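Local coordinates for germination protein (Bacillus megaterium, PDB 6O59) that probably helps spores sense germinants as the A subunit of the germinant receptor GerK3, represented here by its N-terminal domain, at residues D26-H31 / Y46-V51; F149-G154 / G258-L263; E172-G177 / K203-I208; T185-H190 / G245-G250; Y235-P240 / G262-A267. One frame throughout, in Å; residues are numbered along the deposited sequence.

Interaction 1 (D26-H31 / Y46-V51)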
# COMPACT_ATOMS: atom_id res chain seq x y z
N ASP A 26 -3.27 1.24 1.96
CA ASP A 26 -2.21 0.82 2.88
C ASP A 26 -1.03 1.78 2.92
O ASP A 26 -0.06 1.54 3.64
CB ASP A 26 -1.73 -0.59 2.54
CG ASP A 26 -1.10 -0.81 1.17
OD1 ASP A 26 -1.31 0.04 0.29
OD2 ASP A 26 -0.43 -1.84 0.99
N ILE A 27 -1.11 2.88 2.17
CA ILE A 27 -0.05 3.87 2.19
C ILE A 27 -0.38 4.89 3.29
O ILE A 27 -1.39 5.59 3.23
CB ILE A 27 0.17 4.47 0.80
CG1 ILE A 27 0.82 3.40 -0.10
CG2 ILE A 27 1.05 5.74 0.88
CD1 ILE A 27 0.58 3.53 -1.44
N VAL A 28 0.47 4.91 4.34
CA VAL A 28 0.31 5.76 5.53
C VAL A 28 1.14 7.04 5.43
O VAL A 28 2.34 6.99 5.13
CB VAL A 28 0.65 4.98 6.84
CG1 VAL A 28 0.39 5.83 8.07
CG2 VAL A 28 -0.12 3.69 6.93
N ILE A 29 0.48 8.18 5.72
CA ILE A 29 1.06 9.52 5.80
C ILE A 29 0.88 10.01 7.24
O ILE A 29 -0.26 10.21 7.68
CB ILE A 29 0.45 10.50 4.75
CG1 ILE A 29 0.76 10.02 3.31
CG2 ILE A 29 0.97 11.94 4.99
CD1 ILE A 29 0.04 10.71 2.17
N ARG A 30 1.99 10.18 7.96
CA ARG A 30 1.96 10.70 9.32
C ARG A 30 2.49 12.13 9.31
O ARG A 30 3.67 12.35 9.05
CB ARG A 30 2.78 9.82 10.29
CG ARG A 30 2.29 8.40 10.43
CD ARG A 30 1.40 8.24 11.62
NE ARG A 30 1.45 6.87 12.14
CZ ARG A 30 0.50 5.97 11.97
NH1 ARG A 30 -0.61 6.28 11.30
NH2 ARG A 30 0.63 4.75 12.48
N HIS A 31 1.61 13.10 9.52
CA HIS A 31 2.04 14.49 9.58
C HIS A 31 2.61 14.80 10.94
O HIS A 31 2.08 14.32 11.95
CB HIS A 31 0.88 15.45 9.29
CG HIS A 31 0.40 15.41 7.89
ND1 HIS A 31 -0.69 14.63 7.53
CD2 HIS A 31 0.87 16.05 6.80
CE1 HIS A 31 -0.85 14.83 6.23
NE2 HIS A 31 0.07 15.67 5.75
N TYR A 46 4.96 5.67 4.50
CA TYR A 46 5.34 4.26 4.46
C TYR A 46 4.15 3.35 4.10
O TYR A 46 3.00 3.72 4.35
CB TYR A 46 5.97 3.83 5.80
CG TYR A 46 5.03 3.87 6.99
CD1 TYR A 46 4.82 5.05 7.70
CD2 TYR A 46 4.38 2.72 7.42
CE1 TYR A 46 3.96 5.10 8.79
CE2 TYR A 46 3.50 2.75 8.50
CZ TYR A 46 3.30 3.94 9.19
OH TYR A 46 2.45 3.96 10.27
N ILE A 47 4.44 2.14 3.56
CA ILE A 47 3.42 1.12 3.26
C ILE A 47 3.28 0.23 4.51
O ILE A 47 4.24 -0.40 4.95
CB ILE A 47 3.69 0.26 1.97
CG1 ILE A 47 3.79 1.12 0.70
CG2 ILE A 47 2.63 -0.82 1.78
CD1 ILE A 47 4.33 0.37 -0.40
N GLU A 48 2.05 0.17 5.03
CA GLU A 48 1.62 -0.61 6.17
C GLU A 48 1.99 -2.10 6.04
O GLU A 48 1.77 -2.73 4.99
CB GLU A 48 0.08 -0.50 6.27
CG GLU A 48 -0.48 0.02 7.58
CD GLU A 48 -1.96 0.41 7.51
OE1 GLU A 48 -2.71 -0.22 6.73
OE2 GLU A 48 -2.36 1.34 8.25
N GLY A 49 2.56 -2.64 7.12
CA GLY A 49 2.87 -4.05 7.27
C GLY A 49 4.09 -4.63 6.58
O GLY A 49 4.34 -5.82 6.73
N ILE A 50 4.83 -3.82 5.80
CA ILE A 50 6.03 -4.32 5.11
C ILE A 50 7.25 -3.57 5.64
O ILE A 50 8.29 -3.48 4.97
CB ILE A 50 5.91 -4.28 3.55
CG1 ILE A 50 5.70 -2.85 3.01
CG2 ILE A 50 4.84 -5.24 3.05
CD1 ILE A 50 6.23 -2.64 1.69
N VAL A 51 7.14 -3.04 6.86
CA VAL A 51 8.19 -2.26 7.51
C VAL A 51 8.07 -2.28 9.06
O VAL A 51 6.95 -2.32 9.60
CB VAL A 51 8.16 -0.80 6.93
CG1 VAL A 51 6.89 -0.03 7.30
CG2 VAL A 51 9.43 -0.01 7.27

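Interaction 2 (F149-G154 / G258-L263)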
# COMPACT_ATOMS: atom_id res chain seq x y z
N PHE A 149 -2.00 -17.11 2.98
CA PHE A 149 -2.85 -16.04 3.45
C PHE A 149 -3.50 -16.40 4.80
O PHE A 149 -3.70 -17.58 5.09
CB PHE A 149 -3.92 -15.73 2.41
CG PHE A 149 -3.41 -15.01 1.19
CD1 PHE A 149 -2.77 -13.78 1.30
CD2 PHE A 149 -3.66 -15.51 -0.09
CE1 PHE A 149 -2.35 -13.08 0.16
CE2 PHE A 149 -3.24 -14.81 -1.23
CZ PHE A 149 -2.59 -13.61 -1.09
N THR A 150 -3.80 -15.38 5.60
CA THR A 150 -4.44 -15.49 6.92
C THR A 150 -5.86 -14.90 6.87
O THR A 150 -6.34 -14.49 5.80
CB THR A 150 -3.57 -14.77 7.97
OG1 THR A 150 -3.50 -13.37 7.66
CG2 THR A 150 -2.18 -15.33 8.07
N GLU A 151 -6.51 -14.81 8.05
CA GLU A 151 -7.86 -14.25 8.21
C GLU A 151 -7.83 -12.70 8.21
O GLU A 151 -8.89 -12.08 8.09
CB GLU A 151 -8.50 -14.77 9.51
CG GLU A 151 -8.35 -16.26 9.75
CD GLU A 151 -9.64 -17.03 10.01
OE1 GLU A 151 -9.83 -18.09 9.37
OE2 GLU A 151 -10.46 -16.57 10.84
N SER A 152 -6.61 -12.10 8.29
CA SER A 152 -6.40 -10.65 8.32
C SER A 152 -6.14 -10.05 6.94
O SER A 152 -5.15 -10.43 6.31
CB SER A 152 -5.23 -10.32 9.25
OG SER A 152 -4.94 -8.93 9.25
N ILE A 153 -6.96 -9.07 6.51
CA ILE A 153 -6.79 -8.36 5.23
C ILE A 153 -5.41 -7.69 5.24
O ILE A 153 -4.65 -7.87 4.28
CB ILE A 153 -7.92 -7.32 4.92
CG1 ILE A 153 -9.25 -7.99 4.60
CG2 ILE A 153 -7.53 -6.37 3.77
CD1 ILE A 153 -10.43 -7.01 4.39
N GLY A 154 -5.10 -6.94 6.30
CA GLY A 154 -3.85 -6.21 6.46
C GLY A 154 -2.61 -7.05 6.22
O GLY A 154 -1.71 -6.62 5.49
N GLY A 258 -11.78 -12.02 7.28
CA GLY A 258 -12.03 -13.33 7.87
C GLY A 258 -11.81 -14.52 6.95
O GLY A 258 -11.81 -15.66 7.44
N THR A 259 -11.64 -14.31 5.62
CA THR A 259 -11.43 -15.43 4.70
C THR A 259 -9.93 -15.62 4.46
O THR A 259 -9.25 -14.69 4.03
CB THR A 259 -12.24 -15.30 3.41
OG1 THR A 259 -11.60 -14.40 2.51
CG2 THR A 259 -13.67 -14.90 3.65
N PRO A 260 -9.37 -16.83 4.73
CA PRO A 260 -7.91 -17.02 4.59
C PRO A 260 -7.43 -17.33 3.16
O PRO A 260 -6.63 -18.26 2.95
CB PRO A 260 -7.62 -18.16 5.58
CG PRO A 260 -8.87 -18.95 5.59
CD PRO A 260 -10.02 -18.04 5.27
N PHE A 261 -7.90 -16.53 2.19
CA PHE A 261 -7.52 -16.66 0.78
C PHE A 261 -7.84 -15.42 -0.04
O PHE A 261 -8.66 -14.58 0.35
CB PHE A 261 -8.15 -17.90 0.11
CG PHE A 261 -9.58 -18.18 0.47
CD1 PHE A 261 -10.62 -17.45 -0.11
CD2 PHE A 261 -9.91 -19.20 1.35
CE1 PHE A 261 -11.95 -17.71 0.23
CE2 PHE A 261 -11.24 -19.45 1.69
CZ PHE A 261 -12.25 -18.71 1.12
N GLY A 262 -7.16 -15.30 -1.17
CA GLY A 262 -7.37 -14.23 -2.14
C GLY A 262 -8.39 -14.71 -3.15
O GLY A 262 -8.45 -15.91 -3.44
N LEU A 263 -9.23 -13.80 -3.65
CA LEU A 263 -10.23 -14.17 -4.65
C LEU A 263 -9.87 -13.49 -5.96
O LEU A 263 -9.79 -12.26 -6.02
CB LEU A 263 -11.66 -13.80 -4.19
CG LEU A 263 -12.13 -14.48 -2.90
CD1 LEU A 263 -13.45 -13.92 -2.44
CD2 LEU A 263 -12.22 -15.99 -3.07

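Interaction 3 (E172-G177 / K203-I208)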
# COMPACT_ATOMS: atom_id res chain seq x y z
N GLU A 172 -8.16 -0.67 -3.15
CA GLU A 172 -9.43 0.01 -2.95
C GLU A 172 -10.20 -0.73 -1.86
O GLU A 172 -10.56 -1.89 -2.04
CB GLU A 172 -10.21 0.03 -4.28
CG GLU A 172 -11.31 1.06 -4.35
CD GLU A 172 -12.22 0.93 -5.56
OE1 GLU A 172 -11.71 0.66 -6.67
OE2 GLU A 172 -13.45 1.10 -5.39
N SER A 173 -10.38 -0.07 -0.72
CA SER A 173 -11.12 -0.61 0.41
C SER A 173 -12.58 -0.25 0.31
O SER A 173 -12.92 0.86 -0.10
CB SER A 173 -10.53 -0.11 1.73
OG SER A 173 -9.28 -0.75 1.92
N MET A 174 -13.46 -1.20 0.64
CA MET A 174 -14.91 -0.98 0.58
C MET A 174 -15.63 -1.89 1.59
O MET A 174 -15.02 -2.78 2.18
CB MET A 174 -15.48 -1.12 -0.86
CG MET A 174 -15.30 -2.49 -1.49
SD MET A 174 -15.29 -2.43 -3.30
CE MET A 174 -17.08 -2.09 -3.66
N LYS A 175 -16.91 -1.59 1.82
CA LYS A 175 -17.79 -2.30 2.73
C LYS A 175 -18.92 -2.87 1.92
O LYS A 175 -19.78 -2.14 1.43
CB LYS A 175 -18.30 -1.38 3.87
CG LYS A 175 -17.26 -1.21 4.97
CD LYS A 175 -17.71 -0.26 6.06
CE LYS A 175 -16.56 0.27 6.90
NZ LYS A 175 -16.06 -0.70 7.92
N ILE A 176 -18.87 -4.18 1.68
CA ILE A 176 -19.88 -4.89 0.90
C ILE A 176 -20.66 -5.79 1.85
O ILE A 176 -20.16 -6.14 2.90
CB ILE A 176 -19.26 -5.67 -0.28
CG1 ILE A 176 -18.34 -6.81 0.21
CG2 ILE A 176 -18.52 -4.73 -1.23
CD1 ILE A 176 -18.30 -7.99 -0.66
N GLY A 177 -21.88 -6.13 1.47
CA GLY A 177 -22.72 -7.01 2.27
C GLY A 177 -24.19 -6.74 2.05
O GLY A 177 -24.60 -5.58 1.91
N LYS A 203 -18.49 -2.62 -9.52
CA LYS A 203 -19.94 -2.43 -9.58
C LYS A 203 -20.66 -3.68 -9.04
O LYS A 203 -21.52 -3.54 -8.17
CB LYS A 203 -20.37 -2.12 -11.03
CG LYS A 203 -21.87 -2.11 -11.33
CD LYS A 203 -22.12 -2.14 -12.83
CE LYS A 203 -23.51 -2.62 -13.19
NZ LYS A 203 -23.70 -2.71 -14.66
N ARG A 204 -20.28 -4.89 -9.49
CA ARG A 204 -20.87 -6.15 -9.05
C ARG A 204 -20.64 -6.40 -7.57
O ARG A 204 -21.55 -6.85 -6.88
CB ARG A 204 -20.32 -7.35 -9.86
CG ARG A 204 -20.75 -7.40 -11.32
CD ARG A 204 -22.25 -7.46 -11.53
NE ARG A 204 -22.61 -8.09 -12.80
CZ ARG A 204 -22.60 -7.47 -13.98
NH1 ARG A 204 -22.20 -6.21 -14.07
NH2 ARG A 204 -22.97 -8.12 -15.08
N LEU A 205 -19.41 -6.11 -7.09
CA LEU A 205 -19.00 -6.29 -5.70
C LEU A 205 -19.86 -5.50 -4.75
O LEU A 205 -20.35 -6.05 -3.76
CB LEU A 205 -17.54 -5.89 -5.52
CG LEU A 205 -16.51 -6.98 -5.64
CD1 LEU A 205 -15.17 -6.48 -5.20
CD2 LEU A 205 -16.88 -8.19 -4.78
N LYS A 206 -20.09 -4.22 -5.07
CA LYS A 206 -20.89 -3.30 -4.28
C LYS A 206 -22.28 -3.88 -3.93
O LYS A 206 -22.79 -3.62 -2.83
CB LYS A 206 -21.02 -1.96 -5.03
CG LYS A 206 -21.57 -0.78 -4.21
CD LYS A 206 -20.61 -0.30 -3.10
CE LYS A 206 -21.11 -0.63 -1.71
NZ LYS A 206 -20.09 -0.35 -0.67
N ASN A 207 -22.87 -4.69 -4.83
CA ASN A 207 -24.20 -5.27 -4.65
C ASN A 207 -24.18 -6.82 -4.52
O ASN A 207 -25.25 -7.44 -4.53
CB ASN A 207 -25.12 -4.87 -5.81
CG ASN A 207 -25.07 -3.40 -6.16
OD1 ASN A 207 -24.42 -2.99 -7.13
ND2 ASN A 207 -25.75 -2.57 -5.37
N ILE A 208 -22.99 -7.43 -4.38
CA ILE A 208 -22.85 -8.89 -4.26
C ILE A 208 -23.30 -9.38 -2.87
O ILE A 208 -23.16 -8.65 -1.87
CB ILE A 208 -21.39 -9.37 -4.60
CG1 ILE A 208 -21.38 -10.83 -5.11
CG2 ILE A 208 -20.40 -9.17 -3.43
CD1 ILE A 208 -20.01 -11.35 -5.68
O HOH W 1 -22.95 -5.75 -1.15

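Interaction 4 (T185-H190 / G245-G250)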
# COMPACT_ATOMS: atom_id res chain seq x y z
N THR A 185 -10.97 -5.50 0.55
CA THR A 185 -9.97 -4.72 -0.18
C THR A 185 -9.79 -5.37 -1.57
O THR A 185 -9.54 -6.57 -1.70
CB THR A 185 -8.66 -4.52 0.60
OG1 THR A 185 -8.93 -3.66 1.71
CG2 THR A 185 -7.57 -3.87 -0.25
N LEU A 186 -9.97 -4.55 -2.60
CA LEU A 186 -9.85 -4.85 -4.02
C LEU A 186 -8.45 -4.44 -4.53
O LEU A 186 -7.96 -3.38 -4.16
CB LEU A 186 -10.96 -4.05 -4.73
CG LEU A 186 -11.25 -4.34 -6.21
CD1 LEU A 186 -12.70 -4.16 -6.49
CD2 LEU A 186 -10.47 -3.40 -7.12
N MET A 187 -7.82 -5.25 -5.39
CA MET A 187 -6.50 -5.02 -5.98
C MET A 187 -6.50 -5.18 -7.49
O MET A 187 -7.10 -6.13 -8.01
CB MET A 187 -5.50 -6.04 -5.42
CG MET A 187 -4.68 -5.57 -4.31
SD MET A 187 -3.64 -6.99 -3.91
CE MET A 187 -3.28 -6.66 -2.22
N TYR A 188 -5.72 -4.34 -8.19
CA TYR A 188 -5.50 -4.41 -9.64
C TYR A 188 -4.26 -3.59 -9.98
O TYR A 188 -3.95 -2.64 -9.25
CB TYR A 188 -6.74 -3.94 -10.44
CG TYR A 188 -7.07 -2.47 -10.27
CD1 TYR A 188 -7.83 -2.02 -9.19
CD2 TYR A 188 -6.65 -1.52 -11.20
CE1 TYR A 188 -8.14 -0.67 -9.02
CE2 TYR A 188 -6.94 -0.17 -11.05
CZ TYR A 188 -7.69 0.25 -9.96
OH TYR A 188 -7.98 1.59 -9.83
N ILE A 189 -3.56 -3.94 -11.08
CA ILE A 189 -2.40 -3.16 -11.50
C ILE A 189 -2.89 -2.19 -12.57
O ILE A 189 -3.23 -2.60 -13.69
CB ILE A 189 -1.14 -3.97 -11.95
CG1 ILE A 189 -0.65 -4.93 -10.84
CG2 ILE A 189 -0.00 -3.02 -12.37
CD1 ILE A 189 0.42 -5.95 -11.26
N HIS A 190 -2.94 -0.91 -12.20
CA HIS A 190 -3.32 0.20 -13.07
C HIS A 190 -2.42 0.20 -14.33
O HIS A 190 -1.19 0.19 -14.21
CB HIS A 190 -3.18 1.51 -12.30
CG HIS A 190 -3.23 2.72 -13.17
ND1 HIS A 190 -4.43 3.21 -13.64
CD2 HIS A 190 -2.22 3.46 -13.67
CE1 HIS A 190 -4.11 4.25 -14.40
NE2 HIS A 190 -2.80 4.43 -14.45
N GLY A 245 0.76 -13.44 -9.80
CA GLY A 245 0.74 -13.86 -11.20
C GLY A 245 -0.49 -13.36 -11.93
O GLY A 245 -0.38 -12.80 -13.02
N ASN A 246 -1.69 -13.53 -11.31
CA ASN A 246 -2.94 -13.07 -11.93
C ASN A 246 -3.01 -11.54 -12.01
O ASN A 246 -3.55 -11.01 -12.99
CB ASN A 246 -4.15 -13.62 -11.23
CG ASN A 246 -4.35 -15.08 -11.49
OD1 ASN A 246 -4.30 -15.91 -10.58
ND2 ASN A 246 -4.55 -15.45 -12.74
N LEU A 247 -2.45 -10.84 -11.01
CA LEU A 247 -2.41 -9.38 -11.03
C LEU A 247 -1.57 -8.88 -12.22
O LEU A 247 -1.99 -7.94 -12.88
CB LEU A 247 -1.89 -8.78 -9.72
CG LEU A 247 -2.84 -8.79 -8.54
CD1 LEU A 247 -2.09 -8.52 -7.27
CD2 LEU A 247 -4.00 -7.81 -8.73
N LEU A 248 -0.45 -9.57 -12.54
CA LEU A 248 0.41 -9.20 -13.67
C LEU A 248 -0.25 -9.55 -15.02
O LEU A 248 0.21 -9.08 -16.05
CB LEU A 248 1.80 -9.84 -13.57
CG LEU A 248 2.65 -9.42 -12.37
CD1 LEU A 248 3.62 -10.50 -12.00
CD2 LEU A 248 3.35 -8.09 -12.60
N GLU A 249 -1.33 -10.36 -15.00
CA GLU A 249 -2.09 -10.73 -16.21
C GLU A 249 -3.21 -9.72 -16.51
O GLU A 249 -3.79 -9.80 -17.58
CB GLU A 249 -2.73 -12.12 -16.04
CG GLU A 249 -1.80 -13.31 -16.16
CD GLU A 249 -2.41 -14.62 -15.69
OE1 GLU A 249 -3.62 -14.84 -15.92
OE2 GLU A 249 -1.66 -15.43 -15.10
N GLY A 250 -3.54 -8.84 -15.56
CA GLY A 250 -4.64 -7.89 -15.73
C GLY A 250 -5.90 -8.23 -14.95
O GLY A 250 -6.95 -7.60 -15.16

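Interaction 5 (Y235-P240 / G262-A267)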
# COMPACT_ATOMS: atom_id res chain seq x y z
N TYR A 235 -12.01 -17.25 -8.29
CA TYR A 235 -11.09 -18.33 -7.99
C TYR A 235 -10.41 -18.05 -6.64
O TYR A 235 -9.81 -16.99 -6.47
CB TYR A 235 -10.08 -18.50 -9.13
CG TYR A 235 -8.90 -19.37 -8.79
CD1 TYR A 235 -9.03 -20.75 -8.66
CD2 TYR A 235 -7.63 -18.82 -8.62
CE1 TYR A 235 -7.94 -21.55 -8.33
CE2 TYR A 235 -6.53 -19.61 -8.30
CZ TYR A 235 -6.69 -20.98 -8.17
OH TYR A 235 -5.61 -21.75 -7.85
N ASN A 236 -10.52 -18.97 -5.68
CA ASN A 236 -9.91 -18.83 -4.37
C ASN A 236 -8.50 -19.46 -4.32
O ASN A 236 -8.31 -20.61 -4.71
CB ASN A 236 -10.80 -19.45 -3.29
CG ASN A 236 -11.00 -20.95 -3.41
OD1 ASN A 236 -11.37 -21.48 -4.45
ND2 ASN A 236 -10.78 -21.66 -2.32
N THR A 237 -7.52 -18.72 -3.79
CA THR A 237 -6.14 -19.20 -3.65
C THR A 237 -5.57 -18.74 -2.32
O THR A 237 -5.74 -17.58 -1.94
CB THR A 237 -5.25 -18.77 -4.84
OG1 THR A 237 -3.91 -19.16 -4.59
CG2 THR A 237 -5.28 -17.27 -5.12
N GLU A 238 -4.85 -19.63 -1.63
CA GLU A 238 -4.20 -19.27 -0.37
C GLU A 238 -2.73 -18.87 -0.61
O GLU A 238 -2.05 -18.52 0.34
CB GLU A 238 -4.30 -20.41 0.64
CG GLU A 238 -3.58 -21.69 0.25
CD GLU A 238 -3.72 -22.84 1.23
OE1 GLU A 238 -4.78 -22.93 1.91
OE2 GLU A 238 -2.77 -23.65 1.32
N ARG A 239 -2.28 -18.88 -1.88
CA ARG A 239 -0.91 -18.61 -2.30
C ARG A 239 -0.71 -17.17 -2.82
O ARG A 239 -1.19 -16.84 -3.90
CB ARG A 239 -0.51 -19.63 -3.39
CG ARG A 239 -0.18 -21.03 -2.89
CD ARG A 239 0.05 -22.03 -4.02
NE ARG A 239 1.26 -21.75 -4.82
CZ ARG A 239 1.54 -22.30 -6.00
NH1 ARG A 239 0.71 -23.18 -6.55
NH2 ARG A 239 2.67 -21.99 -6.63
N PRO A 240 0.07 -16.31 -2.12
CA PRO A 240 0.28 -14.92 -2.63
C PRO A 240 0.96 -14.84 -4.01
O PRO A 240 0.66 -13.90 -4.76
CB PRO A 240 1.16 -14.26 -1.54
CG PRO A 240 0.89 -15.09 -0.29
CD PRO A 240 0.72 -16.50 -0.80
N GLY A 262 -7.16 -15.30 -1.17
CA GLY A 262 -7.37 -14.23 -2.14
C GLY A 262 -8.39 -14.71 -3.15
O GLY A 262 -8.45 -15.91 -3.44
N LEU A 263 -9.23 -13.80 -3.65
CA LEU A 263 -10.23 -14.17 -4.65
C LEU A 263 -9.87 -13.49 -5.96
O LEU A 263 -9.79 -12.26 -6.02
CB LEU A 263 -11.66 -13.80 -4.19
CG LEU A 263 -12.13 -14.48 -2.90
CD1 LEU A 263 -13.45 -13.92 -2.44
CD2 LEU A 263 -12.22 -15.99 -3.07
N ILE A 264 -9.56 -14.30 -6.99
CA ILE A 264 -9.15 -13.82 -8.32
C ILE A 264 -10.38 -13.71 -9.18
O ILE A 264 -11.19 -14.64 -9.22
CB ILE A 264 -8.09 -14.77 -8.93
CG1 ILE A 264 -6.78 -14.84 -8.07
CG2 ILE A 264 -7.80 -14.47 -10.42
CD1 ILE A 264 -6.03 -13.55 -7.87
N ALA A 265 -10.54 -12.56 -9.84
CA ALA A 265 -11.68 -12.32 -10.72
C ALA A 265 -11.26 -11.61 -12.03
O ALA A 265 -10.46 -10.67 -12.00
CB ALA A 265 -12.75 -11.52 -10.00
N PRO A 266 -11.79 -12.04 -13.19
CA PRO A 266 -12.68 -13.19 -13.43
C PRO A 266 -11.84 -14.48 -13.42
O PRO A 266 -10.65 -14.43 -13.77
CB PRO A 266 -13.31 -12.87 -14.80
CG PRO A 266 -12.75 -11.52 -15.23
CD PRO A 266 -11.46 -11.39 -14.47
N ALA A 267 -12.42 -15.61 -12.98
CA ALA A 267 -11.69 -16.88 -12.91
C ALA A 267 -11.29 -17.38 -14.32
O ALA A 267 -10.20 -17.92 -14.48
CB ALA A 267 -12.52 -17.93 -12.18

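Interaction 1 (D26-H31 / Y46-V51)
Asp26 meets Ile47 and Glu48 just ahead of strand 27-34. Asp26 O accepts from Glu48 N at 2.9 Å in a nearly straight bond (171° at the hydrogen), while the carboxylate runs abreast of the Ile47 side chain, with Asp26 OD2 3.3 Å from Ile47 CG2. The charge is paired with Arg161 of helix 153-163, through OD1. Ile27 and Ile47 form a non-hydrogen-bonded pair whose two CG1 atoms approach to 3.8 Å, on the sheet face that Arg161 also touches. This is the open end of the antiparallel hairpin of strands 27-34 and 40-47, at the margin of a five-stranded sheet. Val28 and Tyr46 make the next, hydrogen-bonded pair: Val28 N to Tyr46 O is 2.8 Å and Tyr46 N to Val28 O is 3.0 Å. Val28 CB sits over one face of the Tyr46 ring as a CH-pi contact, 3.9 Å from its centroid. Val28 CG2 touches the Glu48 chain, which is set nearly perpendicular to it. Arg30, bent at chi2 (-96°), passes CG by the edge of the Tyr46 ring and lays its guanidinium almost perpendicular to that ring. Tyr46 OH lies over a guanidinium face, and Arg30 NE instead bonds to Gln57.

Interaction 2 (F149-G154 / G258-L263)
Pro260 is the centre of an inverse gamma turn in the loop that links strands 252-256 and 262-265, and it lies against Thr150, in the run of chain that leads into helix 153-163 at its N-cap, Ser152. The two segments pass in nearly opposite directions. Thr150 O receives Pro260 CA in a CA-H...O contact of 3.2 Å, with 165° at the hydrogen. At the next residue of this chain, Glu151, comes the conventional bond: Gly258 N donates to Glu151 O at 3.0 Å, in the carbonyl plane but bent to 142° at the hydrogen. Glu151 bends at chi2 (-126°), which brings its carboxyl end alongside the Pro260 ring, with Glu151 OE1 4.0 Å from Pro260 CG. Toward the interior, Phe149 meets the start of strand 262-265 obliquely, Phe149 CD2 lying 3.7 Å from Gly262 N and Phe149 CB 4.1 Å from Phe261 CA. The same ring stands edge-to-face with Phe255 and reaches Val243 of helix 240-248. One backbone hydrogen bond and one CA-H...O contact are the polar links across the contact, so the loop is held to the approach of the helix largely by main-chain atoms, while the buried Phe149 side chain packs against the main chain at Phe261 and Gly262.

Interaction 3 (E172-G177 / K203-I208)
Gly177 N, Lys206 O and Ile208 O all grip one water molecule. It accepts from Gly177 N at 2.9 Å and donates to Lys206 O at 2.7 Å and to Ile208 O at 3.0 Å, so it joins the end of strand 169-176, an outermost strand of a five-stranded antiparallel sheet, to the chain that runs on from helix 195-206. A direct bond lies nearby. Lys206 sends its chain back to the strand with bends at chi2 (68°) and chi3 (-110°), and Lys206 NZ reaches Lys175 O at 2.8 Å, from above the carbonyl plane rather than within it. Lys175 turns its own side chain the other way, to a salt bridge with Asp183. Apolar groups fill in beside these bonds. With its last torsion turned (chi3 -73°), Met174 brings CE to 3.9 Å from Lys206 N and beside Lys206 CD, and it also approaches Leu205 CB. Ile176 faces the helix: its CG2 comes to the Leu205 carbonyl oxygen, which also accepts from Ile208 N. Further along, the Ile176 and Ile208 side chains extend next to each other in a common direction, with Ile176 CD1 3.7 Å from Ile208 CG2.

Interaction 4 (T185-H190 / G245-G250)
Leu247 and Ile189 carry the apolar part of this contact, in which helix 240-248 packs on strand 182-189 of the five-stranded antiparallel sheet. Both CB atoms point at the opposite segment, and one side chain lies square across the other, with Ile189 CD1 4.0 Å from Leu247 CB. Ile189 CD1 also lies 3.9 Å from Leu248 CD2. Leu247 then splits its branches: Leu247 CD1 comes up to the sulfur of Met187, SD, at 4.0 Å, while CD2 lies against the backbone. With its chain stretched straight (chi2 -180°), Met187 carries on past Leu247 toward Leu157 and Val160 of helix 153-163.

Contacts with main-chain atoms form the second group. Leu247 CD2 sits 3.6 Å from Met187 O and 3.8 Å from Tyr188 CA, and Ile189 CD1 stands 3.5 Å from Leu247 O. That oxygen is bonded within its own segment, since Gly250 N donates to Leu247 O at 3.2 Å in the Schellman motif that ends the helix, where Gly250 has a positive phi.

No hydrogen bond passes between the segments. The strand's backbone is instead engaged with its sheet neighbours, through bonds such as Met187 with Ala253 and Tyr188 with Trp170. Helix and sheet are thus held here by largely buried hydrocarbon and thioether packing, without polar pairing between the two segments.

Interaction 5 (Y235-P240 / G262-A267)
Chi1 of 167° in Tyr235 swings CG away from the backbone N and lays the ring alongside Ile264, the two side chains rising together from the sheet. Ile264 CB sits at the ring's edge, near its plane, 4.1 Å from Tyr235 CD2, and Tyr235 CB meets Ala267 CB at 3.9 Å. In Thr237 the hydroxyl takes the corresponding position (chi1 175°), which lets Thr237 OG1 accept from Arg239 N at 3.2 Å in an ST turn, Arg239 being the N-cap residue of helix 240-248. The Thr237 methyl, CG2, is left to approach Ile264 CG1 on the same sheet face as Tyr235. That face is turned to the helix, where Ile264 touches Val243 and Asn246. Asn236 is on the other face with Leu263, whose CD2 lies 3.7 Å from Asn236 CB. Four backbone bonds hold the strands in register. Tyr235 and Ile264 exchange a pair, Ile264 N to Tyr235 O at 2.8 Å being almost straight, and Thr237 and Gly262 exchange another, with Gly262 N 2.8 Å from Thr237 O. Between them, Asn236 and Leu263 form the non-hydrogen-bonded pair. Asn236 CA and Leu263 CA add CA-H...O contacts to Gly262 O and Tyr235 O, which also accept backbone N-H groups. This is antiparallel pairing with a marked twist, the short strand axes 146° apart, by which strand 235-237 forms one edge of the five-stranded sheet beside strand 262-265.

Following the chain from the N terminus, interaction 1 closes first, within a hairpin of the first five-stranded sheet; the other four come later and all reach the second sheet, which has the same 1-2-4-5-3 strand order. Interaction 2 closes the longest loop, from the approach to helix 153-163 round to strand 262-265, and interactions 3 and 4 nest inside it. These two cross each other, and strands 169-176 and 182-189, which they use, are neighbours. Interaction 5 crosses interaction 4 and ends on the same strand as interaction 2, sharing Gly262 and Leu263. Phe149 packs on Pro240, and Asn246 on Ile264, so interaction 5 adjoins both 2 and 4, while interaction 3 touches only 4.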